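Local atomic coordinates of obscurin (Homo sapiens, PDB entry 2YZ8), a protein that probably serves as a giant signalling and scaffolding protein of muscle, built largely of immunoglobulin-like domains such as the one described here. Residues C30-S33 with P38-W41; L63-R68 with G76-S81. One frame throughout, in Å; residues are numbered along the deposited sequence.

Contact 1 of 2, residues C30-S33 with P38-W41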
loop_
_atom_site.group_PDB
_atom_site.type_symbol
_atom_site.label_atom_id
_atom_site.label_comp_id
_atom_site.label_asym_id
_atom_site.label_seq_id
_atom_site.Cartn_x
_atom_site.Cartn_y
_atom_site.Cartn_z
ATOM N N CYS A 30 -6.221 -2.147 1.859
ATOM C CA CYS A 30 -7.216 -1.352 2.574
ATOM C C CYS A 30 -8.551 -1.381 1.835
ATOM O O CYS A 30 -8.647 -1.935 0.735
ATOM C CB CYS A 30 -6.734 0.086 2.823
ATOM S SG CYS A 30 -6.367 1.047 1.337
ATOM N N VAL A 31 -9.586 -0.809 2.447
ATOM C CA VAL A 31 -10.944 -0.898 1.897
ATOM C C VAL A 31 -11.668 0.448 1.947
ATOM O O VAL A 31 -11.629 1.143 2.964
ATOM C CB VAL A 31 -11.790 -1.961 2.649
ATOM C CG1 VAL A 31 -13.171 -2.095 2.031
ATOM C CG2 VAL A 31 -11.092 -3.318 2.660
ATOM N N LEU A 32 -12.320 0.804 0.841
ATOM C CA LEU A 32 -13.136 2.017 0.750
ATOM C C LEU A 32 -14.589 1.734 1.138
ATOM O O LEU A 32 -15.025 0.580 1.132
ATOM C CB LEU A 32 -13.110 2.564 -0.686
ATOM C CG LEU A 32 -11.792 3.049 -1.290
ATOM C CD1 LEU A 32 -11.891 3.061 -2.825
ATOM C CD2 LEU A 32 -11.396 4.414 -0.749
ATOM N N SER A 33 -15.337 2.793 1.452
ATOM C CA SER A 33 -16.760 2.681 1.821
ATOM C C SER A 33 -17.683 2.483 0.619
ATOM O O SER A 33 -18.862 2.142 0.778
ATOM C CB SER A 33 -17.207 3.899 2.638
ATOM O OG SER A 33 -16.943 5.104 1.943
ATOM N N PRO A 38 -9.843 7.310 -9.028
ATOM C CA PRO A 38 -8.607 6.618 -8.668
ATOM C C PRO A 38 -8.084 6.954 -7.266
ATOM O O PRO A 38 -8.303 8.052 -6.754
ATOM C CB PRO A 38 -7.623 7.115 -9.726
ATOM C CG PRO A 38 -8.063 8.509 -10.003
ATOM C CD PRO A 38 -9.566 8.551 -9.781
ATOM N N VAL A 39 -7.403 5.996 -6.651
ATOM C CA VAL A 39 -6.711 6.258 -5.405
ATOM C C VAL A 39 -5.243 6.533 -5.719
ATOM O O VAL A 39 -4.752 6.169 -6.790
ATOM C CB VAL A 39 -6.856 5.094 -4.394
ATOM C CG1 VAL A 39 -8.333 4.905 -4.005
ATOM C CG2 VAL A 39 -6.264 3.803 -4.958
ATOM N N LYS A 40 -4.560 7.201 -4.799
ATOM C CA LYS A 40 -3.126 7.420 -4.923
ATOM C C LYS A 40 -2.423 6.711 -3.778
ATOM O O LYS A 40 -2.876 6.771 -2.635
ATOM C CB LYS A 40 -2.800 8.916 -4.921
ATOM C CG LYS A 40 -3.394 9.679 -6.110
ATOM N N TRP A 41 -1.339 6.018 -4.101
ATOM C CA TRP A 41 -0.483 5.386 -3.103
ATOM C C TRP A 41 0.825 6.163 -2.968
ATOM O O TRP A 41 1.342 6.699 -3.955
ATOM C CB TRP A 41 -0.180 3.942 -3.498
ATOM C CG TRP A 41 -1.349 2.995 -3.394
ATOM C CD1 TRP A 41 -2.272 2.720 -4.356
ATOM C CD2 TRP A 41 -1.685 2.172 -2.268
ATOM N NE1 TRP A 41 -3.172 1.784 -3.901
ATOM C CE2 TRP A 41 -2.833 1.431 -2.620
ATOM C CE3 TRP A 41 -1.128 1.993 -0.996
ATOM C CZ2 TRP A 41 -3.437 0.522 -1.745
ATOM C CZ3 TRP A 41 -1.727 1.088 -0.126
ATOM C CH2 TRP A 41 -2.875 0.368 -0.504
#
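C30 and W41 meet in the core of the immunoglobulin sandwich, sulfur against indole, at the positions usually held by the first core cysteine and the core tryptophan of the Ig fold. The two residues bury equal areas. SG of C30 lies 4.0 Å from CH2 of W41. From the centroid of the W41 six-membered ring, 4.9 Å away, SG of C30 stands 50° off the normal, an oblique sulfur-aromatic contact. C30 reaches the ring with SG set between its backbone N and carbonyl carbon (chi1 61°). Toward C30, W41 offers the benzo end of its indole, CH2 foremost.

One layer further along, L32 and V39 slide past each other in opposite directions, and CD1 of L32 touches CG1 of V39 at 4.2 Å. That methyl of V39 points in from just after P38, which follows a cis peptide bond. No hydrogen bond joins the two segments.

C30 and L32 belong to strand 26-32 and W41 to strand 40-43, which lie in different sheets. F11 of strand 11-13 lies against C30 and L32. L63 and L65 of strand 62-67 and C80 of strand 76-82 pack among these side chains, and L15 touches both C30 and W41.

Contact 2 of 2, residues L63-R68 with G76-S81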
loop_
_atom_site.group_PDB
_atom_site.type_symbol
_atom_site.label_atom_id
_atom_site.label_comp_id
_atom_site.label_asym_id
_atom_site.label_seq_id
_atom_site.Cartn_x
_atom_site.Cartn_y
_atom_site.Cartn_z
ATOM N N LEU A 63 -8.659 -2.346 -2.035
ATOM C CA LEU A 63 -7.475 -1.742 -2.633
ATOM C C LEU A 63 -6.227 -2.501 -2.202
ATOM O O LEU A 63 -6.114 -2.935 -1.057
ATOM C CB LEU A 63 -7.354 -0.274 -2.216
ATOM C CG LEU A 63 -8.475 0.673 -2.656
ATOM C CD1 LEU A 63 -8.336 1.988 -1.918
ATOM C CD2 LEU A 63 -8.467 0.881 -4.165
ATOM N N GLU A 64 -5.287 -2.644 -3.128
ATOM C CA GLU A 64 -4.120 -3.481 -2.902
ATOM C C GLU A 64 -2.882 -2.865 -3.562
ATOM O O GLU A 64 -2.926 -2.464 -4.731
ATOM C CB GLU A 64 -4.413 -4.870 -3.469
ATOM C CG GLU A 64 -3.320 -5.901 -3.301
ATOM C CD GLU A 64 -3.669 -7.230 -3.954
ATOM O OE1 GLU A 64 -2.739 -7.961 -4.350
ATOM O OE2 GLU A 64 -4.872 -7.546 -4.073
ATOM N N LEU A 65 -1.792 -2.785 -2.802
ATOM C CA LEU A 65 -0.482 -2.405 -3.337
ATOM C C LEU A 65 0.490 -3.560 -3.150
ATOM O O LEU A 65 0.716 -4.028 -2.029
ATOM C CB LEU A 65 0.081 -1.144 -2.656
ATOM C CG LEU A 65 1.541 -0.772 -2.973
ATOM C CD1 LEU A 65 1.678 -0.149 -4.362
ATOM C CD2 LEU A 65 2.138 0.148 -1.908
ATOM N N VAL A 66 1.063 -4.013 -4.256
ATOM C CA VAL A 66 2.049 -5.072 -4.221
ATOM C C VAL A 66 3.424 -4.442 -4.404
ATOM O O VAL A 66 3.671 -3.727 -5.375
ATOM C CB VAL A 66 1.768 -6.165 -5.290
ATOM C CG1 VAL A 66 2.738 -7.327 -5.142
ATOM C CG2 VAL A 66 0.338 -6.669 -5.162
ATOM N N VAL A 67 4.296 -4.683 -3.433
ATOM C CA VAL A 67 5.681 -4.235 -3.489
ATOM C C VAL A 67 6.516 -5.474 -3.768
ATOM O O VAL A 67 6.694 -6.315 -2.889
ATOM C CB VAL A 67 6.130 -3.593 -2.151
ATOM C CG1 VAL A 67 7.491 -2.929 -2.307
ATOM C CG2 VAL A 67 5.101 -2.584 -1.661
ATOM N N ARG A 68 7.006 -5.595 -4.996
ATOM C CA ARG A 68 7.734 -6.784 -5.422
ATOM C C ARG A 68 9.227 -6.675 -5.106
ATOM O O ARG A 68 9.732 -5.579 -4.850
ATOM C CB ARG A 68 7.492 -7.049 -6.909
ATOM C CG ARG A 68 6.085 -7.559 -7.199
ATOM C CD ARG A 68 5.774 -7.591 -8.682
ATOM N NE ARG A 68 5.432 -6.265 -9.186
ATOM C CZ ARG A 68 4.651 -6.036 -10.234
ATOM N NH1 ARG A 68 4.102 -7.042 -10.901
ATOM N NH2 ARG A 68 4.408 -4.791 -10.610
ATOM N N GLY A 76 9.337 1.088 5.394
ATOM C CA GLY A 76 8.983 2.441 5.823
ATOM C C GLY A 76 7.483 2.653 5.762
ATOM O O GLY A 76 6.704 1.693 5.704
ATOM N N ARG A 77 7.071 3.914 5.734
ATOM C CA ARG A 77 5.660 4.252 5.750
ATOM C C ARG A 77 5.035 4.363 4.352
ATOM O O ARG A 77 5.530 5.094 3.484
ATOM C CB ARG A 77 5.450 5.557 6.515
ATOM C CG ARG A 77 3.989 5.981 6.572
ATOM C CD ARG A 77 3.770 6.989 7.676
ATOM N NE ARG A 77 4.093 6.457 8.999
ATOM C CZ ARG A 77 3.260 5.742 9.752
ATOM N NH1 ARG A 77 2.036 5.451 9.325
ATOM N NH2 ARG A 77 3.655 5.319 10.943
ATOM N N TYR A 78 3.935 3.639 4.157
ATOM C CA TYR A 78 3.141 3.752 2.948
ATOM C C TYR A 78 1.765 4.306 3.287
ATOM O O TYR A 78 1.277 4.129 4.403
ATOM C CB TYR A 78 2.984 2.384 2.293
ATOM C CG TYR A 78 4.256 1.831 1.706
ATOM C CD1 TYR A 78 4.520 1.948 0.337
ATOM C CD2 TYR A 78 5.185 1.160 2.507
ATOM C CE1 TYR A 78 5.686 1.437 -0.214
ATOM C CE2 TYR A 78 6.348 0.644 1.970
ATOM C CZ TYR A 78 6.593 0.785 0.609
ATOM O OH TYR A 78 7.744 0.282 0.076
ATOM N N SER A 79 1.136 4.961 2.310
ATOM C CA SER A 79 -0.164 5.587 2.523
ATOM C C SER A 79 -1.030 5.449 1.284
ATOM O O SER A 79 -0.515 5.338 0.169
ATOM C CB SER A 79 -0.002 7.066 2.856
ATOM O OG SER A 79 0.763 7.228 4.039
ATOM N N CYS A 80 -2.343 5.454 1.495
ATOM C CA CYS A 80 -3.306 5.456 0.394
ATOM C C CYS A 80 -4.239 6.634 0.599
ATOM O O CYS A 80 -4.604 6.956 1.739
ATOM C CB CYS A 80 -4.090 4.145 0.330
ATOM S SG CYS A 80 -5.086 3.962 -1.187
ATOM N N SER A 81 -4.599 7.296 -0.499
ATOM C CA SER A 81 -5.405 8.507 -0.425
ATOM C C SER A 81 -6.467 8.569 -1.507
ATOM O O SER A 81 -6.222 8.200 -2.658
ATOM C CB SER A 81 -4.514 9.745 -0.509
ATOM O OG SER A 81 -3.926 9.844 -1.792
#
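L63, L65 and V67 face Y78 and C80 across the middle of an immunoglobulin I-set beta-sandwich. Strands 62-67 and 76-82 belong to opposing sheets; the axes of the short segments approach to 9.6 Å and run roughly antiparallel, at 147°. Alternate residues of each strand point into the gap.

The Y78 ring, which buries the most area here, lies against the surface formed by the L65 and V67 side chains, its CD1 side at L65 and its hydroxyl end at V67. L65 crosses Y78 at about a right angle, its CD2 methyl 3.7 Å from CD1 of Y78 and lying obliquely beside CD1 and CE1. In L65, chi1 171° carries CG across, anti to the backbone N, and chi2 76° sends CD2 on toward Y78. V67 fits further out: its CG1 lies 4.0 Å from the Y78 OH, while its CG2 faces CE1. The hydroxyl is hydrogen-bonded to the backbone O of D74, four residues earlier, making a tyrosine corner that fixes the outer end of the ring.

At the other end, CD1 of L63 meets SG of C80 at 3.9 Å. SG of C80 stands 4.1 Å from SG of C30, too far for a disulfide in this crystal.

In the fold
From the N terminus, the chain runs through strand 26-32 and crosses to strand 40-43 through residues 33-39; contact 1 closes that connection, with four residues between its segments. The chain then builds strands 46-47 and 54-59 before contact 2, which closes the loop from strand 62-67 to strand 76-82, with seven residues between its segments. The two follow in series, neither nested nor crossed. Each spans the sandwich from the four-stranded sheet to the five-stranded one. Within the sheets, the O of C30 and the N of L63 probably hydrogen-bond, as do the O of K40 and the N of S81. In the core, V39 CG1 packs against L63 CD1, 3.6 Å apart, merging both contacts into one hydrophobic interior.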